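Local coordinates for protein endo-1,3-beta-glucanase, family GH16 (Zobellia galactanivorans, PDB 4BQ1) that is the catalytic domain of a laminarinase that probably hydrolyses internal beta-1,3-glucosidic bonds in algal laminarin, at residues 115-120 with 140-145. Residues are numbered along the deposited sequence; the frame is centred on the assembly and turned at random.
Sequences WTLGAN and CGEIDI
Thr-116 and Ile-143 form the hydrogen-bonded pair that sets the antiparallel register of residues 115-118 against 142-144. Thr-116 N gives its hydrogen to Ile-143 O at 2.7 Å, with the donor in the carbonyl plane, and Ile-143 N returns a bond to Thr-116 O at 3.1 Å. Further along, Gly-118 N hydrogen-bonds Gly-141 O at 3.0 Å, although residue 141 already lies in the loop. The non-hydrogen-bonded positions bond outward: Trp-115 and Leu-117 to strand 222-230, Asp-144 to His-159 of strand 155-163, and Glu-142 O to Tyr-218 OH, so both strands sit inside a sheet of the GH16 jelly roll.

Trp-115, Glu-142 and Asp-144 share one face. Glu-142 has CG anti to its backbone N (chi1 170°) and runs out extended, which carries its carboxylate to the benzo side of the indole. There OE2 lies 3.4 Å from Trp-115 CE3, and the carboxylate and ring planes are 41° apart. Asp-144 lies alongside the indole, OD1 being 3.5 Å from Trp-115 CB and 2.5 Å from Glu-142 OE2. The polar ends have further partners: Trp-115 NE1 bonds Asn-227 OD1, Glu-142 OE1 accepts from Trp-137 NE1, and OE2 bonds a glycerol, probably from the crystallisation liquor but consistent with a pocket.

Glu-142, Asp-144 and Glu-147 have the spacing of the GH16 Glu-X-Asp-X-X-Glu signature; by analogy with relatives, Glu-142 is probably the nucleophile and Glu-147 the acid/base. The paired main chains thus place Glu-142 beside Trp-115, while the Trp-137 bond probably helps set the turn of its carboxylate.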
loop_
_atom_site.group_PDB
_atom_site.type_symbol
_atom_site.label_atom_id
_atom_site.label_comp_id
_atom_site.label_asym_id
_atom_site.label_seq_id
_atom_site.Cartn_x
_atom_site.Cartn_y
_atom_site.Cartn_z
ATOM N N TRP A 115 -2.598 0.227 -0.187
ATOM C CA TRP A 115 -3.376 -0.976 0.202
ATOM C C TRP A 115 -3.710 -0.956 1.668
ATOM O O TRP A 115 -3.251 -0.063 2.394
ATOM C CB TRP A 115 -2.639 -2.263 -0.214
ATOM C CG TRP A 115 -1.256 -2.432 0.297
ATOM C CD1 TRP A 115 -0.121 -1.617 0.003
ATOM C CD2 TRP A 115 -0.744 -3.562 1.039
ATOM N NE1 TRP A 115 1.036 -2.199 0.540
ATOM C CE2 TRP A 115 0.705 -3.378 1.162
ATOM C CE3 TRP A 115 -1.345 -4.710 1.601
ATOM C CZ2 TRP A 115 1.521 -4.367 1.806
ATOM C CZ3 TRP A 115 -0.555 -5.653 2.226
ATOM C CH2 TRP A 115 0.845 -5.479 2.308
ATOM N N THR A 116 -4.549 -1.923 2.078
ATOM C CA THR A 116 -4.848 -2.019 3.523
ATOM C C THR A 116 -4.612 -3.463 3.987
ATOM O O THR A 116 -4.733 -4.414 3.188
ATOM C CB THR A 116 -6.344 -1.657 3.866
ATOM O OG1 THR A 116 -7.216 -2.703 3.387
ATOM C CG2 THR A 116 -6.809 -0.330 3.146
ATOM N N LEU A 117 -4.370 -3.631 5.292
ATOM C CA LEU A 117 -4.435 -4.913 5.990
ATOM C C LEU A 117 -5.383 -4.731 7.141
ATOM O O LEU A 117 -5.445 -3.692 7.787
ATOM C CB LEU A 117 -3.045 -5.279 6.535
ATOM C CG LEU A 117 -2.031 -5.809 5.530
ATOM C CD1 LEU A 117 -0.645 -5.909 6.114
ATOM C CD2 LEU A 117 -2.597 -7.207 5.036
ATOM N N GLY A 118 -6.051 -5.841 7.516
ATOM C CA GLY A 118 -6.772 -5.853 8.804
ATOM C C GLY A 118 -5.785 -5.515 9.914
ATOM O O GLY A 118 -4.636 -5.991 9.956
ATOM N N ALA A 119 -6.270 -4.702 10.849
ATOM C CA ALA A 119 -5.476 -4.308 11.992
ATOM C C ALA A 119 -5.175 -5.433 12.970
ATOM O O ALA A 119 -4.313 -5.259 13.848
ATOM C CB ALA A 119 -6.102 -3.126 12.759
ATOM N N ASN A 120 -5.866 -6.581 12.763
ATOM C CA ASN A 120 -5.475 -7.761 13.563
ATOM C C ASN A 120 -4.431 -8.569 12.818
ATOM O O ASN A 120 -4.202 -9.731 13.183
ATOM C CB ASN A 120 -6.749 -8.645 13.790
ATOM C CG ASN A 120 -7.448 -9.105 12.526
ATOM O OD1 ASN A 120 -7.087 -8.713 11.389
ATOM N ND2 ASN A 120 -8.507 -9.908 12.705
ATOM N N CYS A 140 -6.540 -11.869 8.135
ATOM C CA CYS A 140 -6.786 -10.427 8.552
ATOM C C CYS A 140 -7.469 -9.615 7.436
ATOM O O CYS A 140 -8.057 -8.559 7.706
ATOM C CB CYS A 140 -5.471 -9.712 8.858
ATOM S SG CYS A 140 -4.232 -9.862 7.574
ATOM N N GLY A 141 -7.415 -10.091 6.182
ATOM C CA GLY A 141 -7.968 -9.375 5.040
ATOM C C GLY A 141 -6.945 -8.390 4.500
ATOM O O GLY A 141 -6.126 -7.763 5.216
ATOM N N GLU A 142 -7.065 -8.151 3.178
ATOM C CA GLU A 142 -6.198 -7.192 2.446
ATOM C C GLU A 142 -7.053 -6.581 1.374
ATOM O O GLU A 142 -7.722 -7.297 0.608
ATOM C CB GLU A 142 -4.987 -7.913 1.831
ATOM C CG GLU A 142 -4.201 -7.038 0.860
ATOM C CD GLU A 142 -2.991 -7.718 0.303
ATOM O OE1 GLU A 142 -2.547 -8.731 0.899
ATOM O OE2 GLU A 142 -2.344 -7.160 -0.598
ATOM N N ILE A 143 -6.999 -5.235 1.219
ATOM C CA ILE A 143 -7.635 -4.523 0.057
ATOM C C ILE A 143 -6.484 -3.805 -0.686
ATOM O O ILE A 143 -5.742 -2.972 -0.097
ATOM C CB ILE A 143 -8.575 -3.451 0.510
ATOM C CG1 ILE A 143 -9.729 -4.069 1.352
ATOM C CG2 ILE A 143 -9.127 -2.774 -0.750
ATOM C CD1 ILE A 143 -10.681 -3.062 2.016
ATOM N N ASP A 144 -6.296 -4.136 -1.969
ATOM C CA ASP A 144 -5.285 -3.416 -2.789
ATOM C C ASP A 144 -6.005 -2.384 -3.585
ATOM O O ASP A 144 -6.767 -2.662 -4.541
ATOM C CB ASP A 144 -4.596 -4.393 -3.726
ATOM C CG ASP A 144 -3.953 -5.498 -2.899
ATOM O OD1 ASP A 144 -3.238 -5.208 -1.916
ATOM O OD2 ASP A 144 -4.276 -6.680 -3.113
ATOM N N ILE A 145 -5.857 -1.151 -3.121
ATOM C CA ILE A 145 -6.470 -0.002 -3.812
ATOM C C ILE A 145 -5.700 0.321 -5.105
ATOM O O ILE A 145 -6.332 0.660 -6.130
ATOM C CB ILE A 145 -6.419 1.187 -2.836
ATOM C CG1 ILE A 145 -7.242 0.902 -1.542
ATOM C CG2 ILE A 145 -7.051 2.423 -3.526
ATOM C CD1 ILE A 145 -7.179 2.011 -0.505
#